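Local structure of trafficking protein particle complex subunit 3 (Naegleria fowleri, 6AQ3) at residues 82-92 and 151-162; 114-122 and 176-184. The protein is a subunit of the TRAPP vesicle-tethering complex, here carrying a covalently attached palmitate, and probably helps membrane trafficking, as its relatives do. All coordinates share one frame; numbering follows the deposited sequence.

Interaction 1: 82-92 and 151-162. With PLM (palmitic acid), chain N; EDO (1,2-ethanediol), chain O.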
loop_
_atom_site.group_PDB
_atom_site.type_symbol
_atom_site.label_atom_id
_atom_site.label_comp_id
_atom_site.label_asym_id
_atom_site.label_seq_id
_atom_site.Cartn_x
_atom_site.Cartn_y
_atom_site.Cartn_z
ATOM N N CYS C 82 -26.254 -0.315 -10.137
ATOM C CA CYS C 82 -26.145 -0.021 -8.719
ATOM C C CYS C 82 -27.453 0.556 -8.198
ATOM O O CYS C 82 -27.457 1.358 -7.266
ATOM C CB CYS C 82 -25.021 0.985 -8.488
ATOM S SG CYS C 82 -23.391 0.393 -8.933
ATOM N N ARG C 83 -28.579 0.104 -8.747
ATOM C CA ARG C 83 -29.856 0.661 -8.323
ATOM C C ARG C 83 -30.304 0.066 -6.997
ATOM O O ARG C 83 -30.857 0.778 -6.150
ATOM C CB ARG C 83 -30.930 0.386 -9.383
ATOM C CG ARG C 83 -32.222 1.145 -9.154
ATOM C CD ARG C 83 -33.340 0.684 -10.074
ATOM N NE ARG C 83 -34.003 -0.511 -9.549
ATOM C CZ ARG C 83 -33.728 -1.754 -9.932
ATOM N NH1 ARG C 83 -34.394 -2.766 -9.396
ATOM N NH2 ARG C 83 -32.776 -1.989 -10.832
ATOM N N GLU C 84 -30.069 -1.225 -6.790
ATOM C CA GLU C 84 -30.524 -1.886 -5.582
ATOM C C GLU C 84 -29.338 -2.381 -4.762
ATOM O O GLU C 84 -28.338 -2.858 -5.308
ATOM C CB GLU C 84 -31.463 -3.052 -5.913
ATOM C CG GLU C 84 -32.856 -2.605 -6.342
ATOM C CD GLU C 84 -33.755 -2.328 -5.147
ATOM O OE1 GLU C 84 -33.887 -3.221 -4.283
ATOM O OE2 GLU C 84 -34.304 -1.206 -5.051
ATOM N N PHE C 85 -29.517 -2.321 -3.439
ATOM C CA PHE C 85 -28.502 -2.759 -2.485
ATOM C C PHE C 85 -28.154 -4.225 -2.692
ATOM O O PHE C 85 -26.993 -4.620 -2.541
ATOM C CB PHE C 85 -28.998 -2.526 -1.058
ATOM C CG PHE C 85 -28.080 -3.088 0.020
ATOM C CD1 PHE C 85 -26.898 -2.444 0.373
ATOM C CD2 PHE C 85 -28.411 -4.269 0.671
ATOM C CE1 PHE C 85 -26.072 -2.961 1.362
ATOM C CE2 PHE C 85 -27.597 -4.789 1.654
ATOM C CZ PHE C 85 -26.421 -4.134 2.002
ATOM N N LYS C 86 -29.161 -5.054 -2.968
ATOM C CA LYS C 86 -28.918 -6.470 -3.226
ATOM C C LYS C 86 -27.924 -6.675 -4.365
ATOM O O LYS C 86 -27.182 -7.658 -4.358
ATOM C CB LYS C 86 -30.243 -7.177 -3.543
ATOM N N ASP C 87 -27.880 -5.752 -5.337
ATOM C CA ASP C 87 -26.965 -5.886 -6.467
ATOM C C ASP C 87 -25.507 -5.676 -6.068
ATOM O O ASP C 87 -24.609 -6.157 -6.768
ATOM C CB ASP C 87 -27.294 -4.862 -7.555
ATOM C CG ASP C 87 -28.695 -5.005 -8.096
ATOM O OD1 ASP C 87 -29.155 -6.159 -8.240
ATOM O OD2 ASP C 87 -29.328 -3.956 -8.379
ATOM N N THR C 88 -25.250 -4.965 -4.969
ATOM C CA THR C 88 -23.874 -4.671 -4.611
ATOM C C THR C 88 -23.118 -5.921 -4.206
ATOM O O THR C 88 -21.891 -5.948 -4.335
ATOM C CB THR C 88 -23.822 -3.647 -3.477
ATOM O OG1 THR C 88 -24.319 -4.254 -2.277
ATOM C CG2 THR C 88 -24.681 -2.422 -3.826
ATOM N N ALA C 89 -23.824 -6.959 -3.750
ATOM C CA ALA C 89 -23.145 -8.134 -3.212
ATOM C C ALA C 89 -22.277 -8.813 -4.269
ATOM O O ALA C 89 -21.077 -9.029 -4.054
ATOM C CB ALA C 89 -24.171 -9.105 -2.633
ATOM N N GLU C 90 -22.864 -9.157 -5.423
ATOM C CA GLU C 90 -22.082 -9.790 -6.482
ATOM C C GLU C 90 -21.021 -8.832 -7.013
ATOM O O GLU C 90 -19.884 -9.237 -7.287
ATOM C CB GLU C 90 -22.999 -10.276 -7.612
ATOM N N SER C 91 -21.375 -7.552 -7.143
ATOM C CA SER C 91 -20.442 -6.571 -7.683
ATOM C C SER C 91 -19.176 -6.483 -6.839
ATOM O O SER C 91 -18.062 -6.441 -7.377
ATOM C CB SER C 91 -21.123 -5.209 -7.745
ATOM O OG SER C 91 -22.275 -5.254 -8.560
ATOM N N ILE C 92 -19.327 -6.462 -5.513
ATOM C CA ILE C 92 -18.164 -6.377 -4.632
ATOM C C ILE C 92 -17.458 -7.721 -4.531
ATOM O O ILE C 92 -16.243 -7.818 -4.749
ATOM C CB ILE C 92 -18.574 -5.864 -3.241
ATOM C CG1 ILE C 92 -19.102 -4.432 -3.329
ATOM C CG2 ILE C 92 -17.391 -5.941 -2.285
ATOM C CD1 ILE C 92 -19.843 -3.997 -2.073
ATOM N N ILE C 151 -15.694 -0.162 1.249
ATOM C CA ILE C 151 -17.050 -0.561 0.883
ATOM C C ILE C 151 -18.038 0.540 1.229
ATOM O O ILE C 151 -18.883 0.920 0.404
ATOM C CB ILE C 151 -17.403 -1.893 1.571
ATOM C CG1 ILE C 151 -16.599 -3.035 0.916
ATOM C CG2 ILE C 151 -18.931 -2.133 1.609
ATOM C CD1 ILE C 151 -16.746 -4.376 1.591
ATOM N N ARG C 152 -17.933 1.081 2.446
ATOM C CA ARG C 152 -18.855 2.126 2.883
ATOM C C ARG C 152 -18.709 3.393 2.046
ATOM O O ARG C 152 -19.710 4.005 1.652
ATOM C CB ARG C 152 -18.636 2.447 4.362
ATOM C CG ARG C 152 -19.497 3.626 4.866
ATOM C CD ARG C 152 -19.415 3.733 6.383
ATOM N NE ARG C 152 -18.117 4.221 6.840
ATOM C CZ ARG C 152 -17.868 5.491 7.148
ATOM N NH1 ARG C 152 -18.825 6.391 7.051
ATOM N NH2 ARG C 152 -16.669 5.869 7.563
ATOM N N GLY C 153 -17.474 3.815 1.784
ATOM C CA GLY C 153 -17.278 5.028 1.016
ATOM C C GLY C 153 -17.694 4.846 -0.431
ATOM O O GLY C 153 -18.311 5.732 -1.029
ATOM N N ALA C 154 -17.390 3.686 -1.010
ATOM C CA ALA C 154 -17.791 3.469 -2.391
ATOM C C ALA C 154 -19.311 3.492 -2.531
ATOM O O ALA C 154 -19.854 4.172 -3.410
ATOM C CB ALA C 154 -17.222 2.146 -2.905
ATOM N N LEU C 155 -20.020 2.781 -1.648
ATOM C CA LEU C 155 -21.466 2.672 -1.814
ATOM C C LEU C 155 -22.158 4.002 -1.563
ATOM O O LEU C 155 -23.201 4.275 -2.174
ATOM C CB LEU C 155 -22.032 1.589 -0.895
ATOM C CG LEU C 155 -21.608 0.160 -1.270
ATOM C CD1 LEU C 155 -22.276 -0.883 -0.372
ATOM C CD2 LEU C 155 -21.919 -0.122 -2.717
ATOM N N GLU C 156 -21.570 4.856 -0.712
ATOM C CA GLU C 156 -22.129 6.185 -0.506
ATOM C C GLU C 156 -22.173 6.952 -1.813
ATOM O O GLU C 156 -23.129 7.687 -2.084
ATOM C CB GLU C 156 -21.313 6.952 0.525
ATOM C CG GLU C 156 -21.895 8.323 0.863
ATOM C CD GLU C 156 -21.073 9.075 1.901
ATOM O OE1 GLU C 156 -20.663 10.224 1.623
ATOM O OE2 GLU C 156 -20.843 8.519 2.999
ATOM N N MET C 157 -21.165 6.759 -2.660
ATOM C CA MET C 157 -21.152 7.462 -3.932
ATOM C C MET C 157 -22.267 7.003 -4.868
ATOM O O MET C 157 -22.686 7.774 -5.740
ATOM C CB MET C 157 -19.781 7.288 -4.581
ATOM C CG MET C 157 -18.653 7.929 -3.769
ATOM S SD MET C 157 -18.960 9.681 -3.415
ATOM C CE MET C 157 -19.513 9.595 -1.710
ATOM N N VAL C 158 -22.773 5.779 -4.703
ATOM C CA VAL C 158 -23.960 5.347 -5.438
ATOM C C VAL C 158 -25.166 5.435 -4.507
ATOM O O VAL C 158 -26.082 4.604 -4.567
ATOM C CB VAL C 158 -23.787 3.943 -6.046
ATOM C CG1 VAL C 158 -22.839 4.005 -7.239
ATOM C CG2 VAL C 158 -23.233 2.982 -5.024
ATOM N N LEU C 159 -25.117 6.408 -3.588
ATOM C CA LEU C 159 -26.282 6.893 -2.839
ATOM C C LEU C 159 -26.866 5.836 -1.909
ATOM O O LEU C 159 -28.080 5.741 -1.732
ATOM C CB LEU C 159 -27.363 7.448 -3.774
ATOM C CG LEU C 159 -26.896 8.554 -4.717
ATOM C CD1 LEU C 159 -28.093 9.242 -5.334
ATOM C CD2 LEU C 159 -25.996 9.561 -4.015
ATOM N N MET C 160 -25.996 5.045 -1.303
ATOM C CA MET C 160 -26.396 4.087 -0.286
ATOM C C MET C 160 -25.583 4.351 0.967
ATOM O O MET C 160 -24.350 4.377 0.913
ATOM C CB MET C 160 -26.191 2.650 -0.750
ATOM C CG MET C 160 -26.916 2.308 -2.003
ATOM S SD MET C 160 -26.580 0.590 -2.357
ATOM C CE MET C 160 -27.048 0.492 -4.088
ATOM N N ARG C 161 -26.264 4.611 2.071
ATOM C CA ARG C 161 -25.607 4.688 3.363
ATOM C C ARG C 161 -25.629 3.298 3.973
ATOM O O ARG C 161 -26.705 2.752 4.247
ATOM C CB ARG C 161 -26.280 5.695 4.293
ATOM C CG ARG C 161 -25.520 5.908 5.624
ATOM C CD ARG C 161 -25.893 7.230 6.265
ATOM N NE ARG C 161 -27.298 7.214 6.688
ATOM C CZ ARG C 161 -27.765 6.641 7.796
ATOM N NH1 ARG C 161 -26.941 6.009 8.623
ATOM N NH2 ARG C 161 -29.069 6.689 8.068
ATOM N N VAL C 162 -24.449 2.712 4.165
ATOM C CA VAL C 162 -24.361 1.354 4.678
ATOM C C VAL C 162 -23.479 1.345 5.917
ATOM O O VAL C 162 -22.674 2.248 6.148
ATOM C CB VAL C 162 -23.811 0.360 3.626
ATOM C CG1 VAL C 162 -24.638 0.405 2.338
ATOM C CG2 VAL C 162 -22.313 0.634 3.353
HETATM C C1 PLM N . -22.876 -0.537 -7.474
HETATM O O2 PLM N . -23.596 -0.756 -6.458
HETATM C C2 PLM N . -21.346 -1.073 -7.576
HETATM C C3 PLM N . -20.656 -1.571 -6.288
HETATM C C4 PLM N . -19.465 -0.707 -5.830
HETATM C C5 PLM N . -18.095 -1.435 -5.783
HETATM C C6 PLM N . -17.128 -0.877 -4.710
HETATM C C7 PLM N . -15.715 -1.511 -4.700
HETATM C C8 PLM N . -15.258 -2.029 -3.312
HETATM C C9 PLM N . -13.762 -2.425 -3.261
HETATM C CA PLM N . -13.399 -3.479 -2.171
HETATM C CB PLM N . -11.889 -3.817 -2.091
HETATM C CC PLM N . -11.133 -3.067 -0.965
HETATM C CD PLM N . -9.620 -2.909 -1.230
HETATM C CE PLM N . -8.750 -2.710 0.038
HETATM C CF PLM N . -7.372 -2.074 -0.266
HETATM C CG PLM N . -6.326 -2.260 0.847
HETATM C C1 EDO O . -32.618 -4.813 -1.641
HETATM O O1 EDO O . -31.680 -4.331 -2.616
HETATM C C2 EDO O . -32.754 -3.834 -0.479
HETATM O O2 EDO O . -33.177 -2.556 -0.965
#

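Interaction 2: 114-122 and 176-184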
loop_
_atom_site.group_PDB
_atom_site.type_symbol
_atom_site.label_atom_id
_atom_site.label_comp_id
_atom_site.label_asym_id
_atom_site.label_seq_id
_atom_site.Cartn_x
_atom_site.Cartn_y
_atom_site.Cartn_z
ATOM N N GLN C 114 -33.413 -8.659 2.512
ATOM C CA GLN C 114 -32.310 -8.382 1.591
ATOM C C GLN C 114 -31.622 -7.050 1.880
ATOM O O GLN C 114 -30.975 -6.470 1.009
ATOM C CB GLN C 114 -32.794 -8.411 0.137
ATOM C CG GLN C 114 -33.477 -9.695 -0.265
ATOM C CD GLN C 114 -34.203 -9.572 -1.592
ATOM O OE1 GLN C 114 -35.090 -8.724 -1.768
ATOM N NE2 GLN C 114 -33.832 -10.423 -2.539
ATOM N N THR C 115 -31.681 -6.578 3.114
ATOM C CA THR C 115 -30.922 -5.395 3.492
ATOM C C THR C 115 -29.597 -5.748 4.155
ATOM O O THR C 115 -28.845 -4.844 4.530
ATOM C CB THR C 115 -31.749 -4.499 4.416
ATOM O OG1 THR C 115 -32.082 -5.220 5.609
ATOM C CG2 THR C 115 -33.040 -4.051 3.706
ATOM N N GLU C 116 -29.298 -7.037 4.317
ATOM C CA GLU C 116 -28.038 -7.478 4.901
ATOM C C GLU C 116 -27.530 -8.702 4.164
ATOM O O GLU C 116 -28.305 -9.588 3.794
ATOM C CB GLU C 116 -28.151 -7.863 6.374
ATOM C CG GLU C 116 -28.843 -6.888 7.264
ATOM C CD GLU C 116 -28.804 -7.349 8.697
ATOM O OE1 GLU C 116 -29.284 -6.606 9.582
ATOM O OE2 GLU C 116 -28.286 -8.465 8.930
ATOM N N TYR C 117 -26.221 -8.747 3.977
ATOM C CA TYR C 117 -25.556 -9.938 3.490
ATOM C C TYR C 117 -24.151 -9.926 4.064
ATOM O O TYR C 117 -23.670 -8.902 4.554
ATOM C CB TYR C 117 -25.549 -9.993 1.952
ATOM C CG TYR C 117 -24.837 -8.836 1.262
ATOM C CD1 TYR C 117 -23.451 -8.839 1.106
ATOM C CD2 TYR C 117 -25.546 -7.740 0.778
ATOM C CE1 TYR C 117 -22.787 -7.786 0.482
ATOM C CE2 TYR C 117 -24.889 -6.684 0.142
ATOM C CZ TYR C 117 -23.507 -6.719 0.001
ATOM O OH TYR C 117 -22.838 -5.694 -0.623
ATOM N N SER C 118 -23.495 -11.075 4.006
ATOM C CA SER C 118 -22.106 -11.191 4.412
ATOM C C SER C 118 -21.270 -11.555 3.200
ATOM O O SER C 118 -21.748 -12.230 2.280
ATOM C CB SER C 118 -21.904 -12.242 5.503
ATOM O OG SER C 118 -22.532 -11.851 6.709
ATOM N N ILE C 119 -20.015 -11.107 3.215
ATOM C CA ILE C 119 -19.026 -11.467 2.207
ATOM C C ILE C 119 -18.009 -12.358 2.910
ATOM O O ILE C 119 -17.313 -11.910 3.828
ATOM C CB ILE C 119 -18.353 -10.219 1.596
ATOM C CG1 ILE C 119 -19.373 -9.330 0.869
ATOM C CG2 ILE C 119 -17.269 -10.611 0.623
ATOM C CD1 ILE C 119 -18.795 -8.008 0.344
ATOM N N VAL C 120 -17.930 -13.621 2.503
ATOM C CA VAL C 120 -17.040 -14.586 3.142
ATOM C C VAL C 120 -15.938 -14.987 2.174
ATOM O O VAL C 120 -16.181 -15.149 0.974
ATOM C CB VAL C 120 -17.808 -15.831 3.640
ATOM C CG1 VAL C 120 -18.755 -15.455 4.781
ATOM C CG2 VAL C 120 -18.562 -16.485 2.511
ATOM N N PHE C 121 -14.724 -15.156 2.704
ATOM C CA PHE C 121 -13.574 -15.553 1.901
ATOM C C PHE C 121 -12.534 -16.214 2.801
ATOM O O PHE C 121 -12.424 -15.867 3.980
ATOM C CB PHE C 121 -12.954 -14.364 1.140
ATOM C CG PHE C 121 -12.745 -13.127 1.963
ATOM C CD1 PHE C 121 -13.812 -12.321 2.337
ATOM C CD2 PHE C 121 -11.455 -12.733 2.306
ATOM C CE1 PHE C 121 -13.603 -11.163 3.059
ATOM C CE2 PHE C 121 -11.227 -11.580 3.032
ATOM C CZ PHE C 121 -12.296 -10.787 3.417
ATOM N N ASP C 122 -11.828 -17.209 2.263
ATOM C CA ASP C 122 -10.848 -17.952 3.050
ATOM C C ASP C 122 -9.408 -17.452 2.911
ATOM O O ASP C 122 -8.579 -17.803 3.758
ATOM C CB ASP C 122 -10.936 -19.466 2.767
ATOM C CG ASP C 122 -10.652 -19.847 1.326
ATOM O OD1 ASP C 122 -10.503 -18.943 0.473
ATOM O OD2 ASP C 122 -10.581 -21.081 1.061
ATOM N N GLN C 176 -12.714 -18.581 8.598
ATOM C CA GLN C 176 -12.709 -17.799 7.370
ATOM C C GLN C 176 -12.891 -16.330 7.723
ATOM O O GLN C 176 -13.183 -15.975 8.868
ATOM C CB GLN C 176 -13.821 -18.272 6.430
ATOM C CG GLN C 176 -15.204 -18.001 6.984
ATOM C CD GLN C 176 -16.307 -18.525 6.089
ATOM O OE1 GLN C 176 -16.079 -19.399 5.258
ATOM N NE2 GLN C 176 -17.518 -18.018 6.278
ATOM N N SER C 177 -12.762 -15.480 6.709
ATOM C CA SER C 177 -13.100 -14.071 6.845
ATOM C C SER C 177 -14.559 -13.881 6.493
ATOM O O SER C 177 -15.071 -14.507 5.561
ATOM C CB SER C 177 -12.238 -13.176 5.950
ATOM O OG SER C 177 -10.898 -13.184 6.388
ATOM N N GLU C 178 -15.226 -13.022 7.255
ATOM C CA GLU C 178 -16.605 -12.663 6.989
ATOM C C GLU C 178 -16.765 -11.179 7.243
ATOM O O GLU C 178 -16.412 -10.693 8.321
ATOM C CB GLU C 178 -17.575 -13.456 7.869
ATOM C CG GLU C 178 -19.032 -12.946 7.748
ATOM C CD GLU C 178 -20.033 -13.755 8.562
ATOM O OE1 GLU C 178 -19.623 -14.732 9.232
ATOM O OE2 GLU C 178 -21.236 -13.405 8.531
ATOM N N ILE C 179 -17.308 -10.472 6.257
ATOM C CA ILE C 179 -17.602 -9.048 6.359
ATOM C C ILE C 179 -19.108 -8.857 6.166
ATOM O O ILE C 179 -19.682 -9.378 5.205
ATOM C CB ILE C 179 -16.801 -8.250 5.316
ATOM C CG1 ILE C 179 -15.313 -8.305 5.657
ATOM C CG2 ILE C 179 -17.296 -6.813 5.275
ATOM C CD1 ILE C 179 -14.400 -7.684 4.610
ATOM N N ARG C 180 -19.738 -8.130 7.081
ATOM C CA ARG C 180 -21.172 -7.890 7.074
ATOM C C ARG C 180 -21.448 -6.537 6.438
ATOM O O ARG C 180 -20.781 -5.551 6.764
ATOM C CB ARG C 180 -21.733 -7.898 8.494
ATOM C CG ARG C 180 -23.262 -7.941 8.587
ATOM C CD ARG C 180 -23.741 -9.268 8.045
ATOM N NE ARG C 180 -25.141 -9.529 8.332
ATOM C CZ ARG C 180 -25.814 -10.567 7.852
ATOM N NH1 ARG C 180 -25.208 -11.448 7.069
ATOM N NH2 ARG C 180 -27.096 -10.729 8.162
ATOM N N VAL C 181 -22.433 -6.487 5.544
ATOM C CA VAL C 181 -22.830 -5.250 4.875
ATOM C C VAL C 181 -24.322 -5.065 5.104
ATOM O O VAL C 181 -25.115 -5.922 4.696
ATOM C CB VAL C 181 -22.521 -5.276 3.367
ATOM C CG1 VAL C 181 -22.800 -3.924 2.761
ATOM C CG2 VAL C 181 -21.048 -5.699 3.108
ATOM N N ARG C 182 -24.705 -3.942 5.727
ATOM C CA ARG C 182 -26.095 -3.646 6.075
ATOM C C ARG C 182 -26.514 -2.286 5.527
ATOM O O ARG C 182 -25.803 -1.292 5.704
ATOM C CB ARG C 182 -26.290 -3.699 7.592
ATOM C CG ARG C 182 -26.003 -5.096 8.132
ATOM C CD ARG C 182 -26.163 -5.256 9.632
ATOM N NE ARG C 182 -25.086 -4.589 10.364
ATOM C CZ ARG C 182 -25.212 -3.439 11.019
ATOM N NH1 ARG C 182 -26.391 -2.809 11.054
ATOM N NH2 ARG C 182 -24.153 -2.933 11.655
ATOM N N LEU C 183 -27.662 -2.253 4.845
ATOM C CA LEU C 183 -28.211 -1.010 4.313
ATOM C C LEU C 183 -28.952 -0.218 5.392
ATOM O O LEU C 183 -29.858 -0.741 6.051
ATOM C CB LEU C 183 -29.166 -1.305 3.156
ATOM C CG LEU C 183 -29.935 -0.077 2.672
ATOM C CD1 LEU C 183 -28.972 0.816 1.905
ATOM C CD2 LEU C 183 -31.131 -0.455 1.801
ATOM N N LYS C 184 -28.573 1.047 5.562
ATOM C CA LYS C 184 -29.224 1.968 6.494
ATOM C C LYS C 184 -30.251 2.858 5.813
ATOM O O LYS C 184 -31.378 2.991 6.300
ATOM C CB LYS C 184 -28.166 2.819 7.207
ATOM C CG LYS C 184 -27.416 2.054 8.278
ATOM C CD LYS C 184 -28.477 1.563 9.266
ATOM C CE LYS C 184 -28.029 0.451 10.179
ATOM N NZ LYS C 184 -29.163 0.160 11.107
HETATM O O HOH W 1 -9.396 -14.974 4.881
#

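Interaction 1: 82-92 and 151-162
The carbonyl oxygen of F85 takes two bonds from T88, one from its backbone N and a short one from its hydroxyl, with T88 OG1 to F85 O 2.7 Å and the donor in the carbonyl plane. The hydroxyl is folded back between the backbone N and carbonyl carbon (chi1 69°), and it also hydrogen-bonds Y117 OH. This rotation leaves CG2 facing segment 151-162, where T88 CG2 meets M160 CE and, at 3.8 Å, L155 CD2; it also lies against the thioester oxygen, O2 of the palmitate. M160 reaches across with an extended chain, its SD at the edge of the F85 ring in a Met-aromatic contact, 5.4 Å from the centroid. Beyond the sulfur, M160 CE ends 3.3 Å from C82 O, against the turn that leads into the helix. V162 CG1 approaches the same ring obliquely, 3.8 Å from F85 CE1.

C82 SG is bonded to C1 of the palmitate, a thioester, and V158 CG1 packs 3.9 Å from C82 CB. The acyl chain then runs between S91 and I92 on one helix and A154 and L155 on the other, with A154 CB 3.5 Å from palmitate C6. The axes of helices 85-92 and 151-157 approach to 12.1 Å at 129°, with the acyl chain between them, consistent with the lipid-binding channel of Bet3-type TRAPP subunits. A Schellman motif at L159 ends helix 146-157 and turns the chain into strand 160-168. Helix 49-75 brings M72 to C82, strand 177-186 sets V181 and L183 against F85, and Y117 and I119 of strand 116-121 touch I92.

Interaction 2: 114-122 and 176-184
R180 reaches from strand 177-184 across its neighbour 116-121, and its course sets the polar pattern on one face of this antiparallel pair. CG leaves CB anti to the backbone N (chi1 -168°), and a bend at chi2 turns the rest toward S118. R180 CD lies 3.1 Å from S118 OG and a little farther from Y117 O. NE makes a weak bond to E116 OE2. NH2 makes the salt bridge proper, 2.7 Å from R180 NH2 to E116 OE2, with carboxylate and guanidinium planes nearly perpendicular (85°). From the edge of the guanidinium, nearly in its plane, NH1 donates to the serine, R180 NH1 to S118 OG 2.7 Å, and it also bonds N109 O. E116 CB lies over one guanidinium face.

S118 OG in turn donates to E178 OE2 at 2.7 Å, meeting its anti lone pair. E116 also runs alongside R182, E116 CG to R182 CG 3.5 Å, while the guanidinium of R182 goes to E163 and E165.

The opposite face is mostly apolar. S177 CB sits over the centre of the F121 ring, 3.5 Å from the centroid, and I179 CD1 comes to that ring's edge. V181 CB lies over the Y117 ring off centre, a second CH-pi contact. Seven backbone hydrogen bonds join the strands from T115 to F121. The chemistry is two-faced: a chain of hydrogen bonds and one salt bridge linking E116, R180, S118 and E178 probably fixes the guanidinium's rotation, while aromatic and aliphatic groups back it toward helix 85-101.

Overall arrangement
Interaction 1 is buried and has no hydrogen bond across its segments; it joins helices and a strand end through methyl, thioether and ring contacts, part of them beside the acyl chain. Interaction 2 is partly buried and pairs two central strands of the sheet by backbone bonds; charged and polar side chains predominate on one face and apolar ones on the other. They meet in two places: at that apolar face, where helix 85-101 packs and T88 reaches Y117, and between strands 160-168 and 177-186, with R161 O 2.9 Å from K184 N. The segments alternate along the chain, so helix and sheet parts of the two contacts are interleaved in sequence.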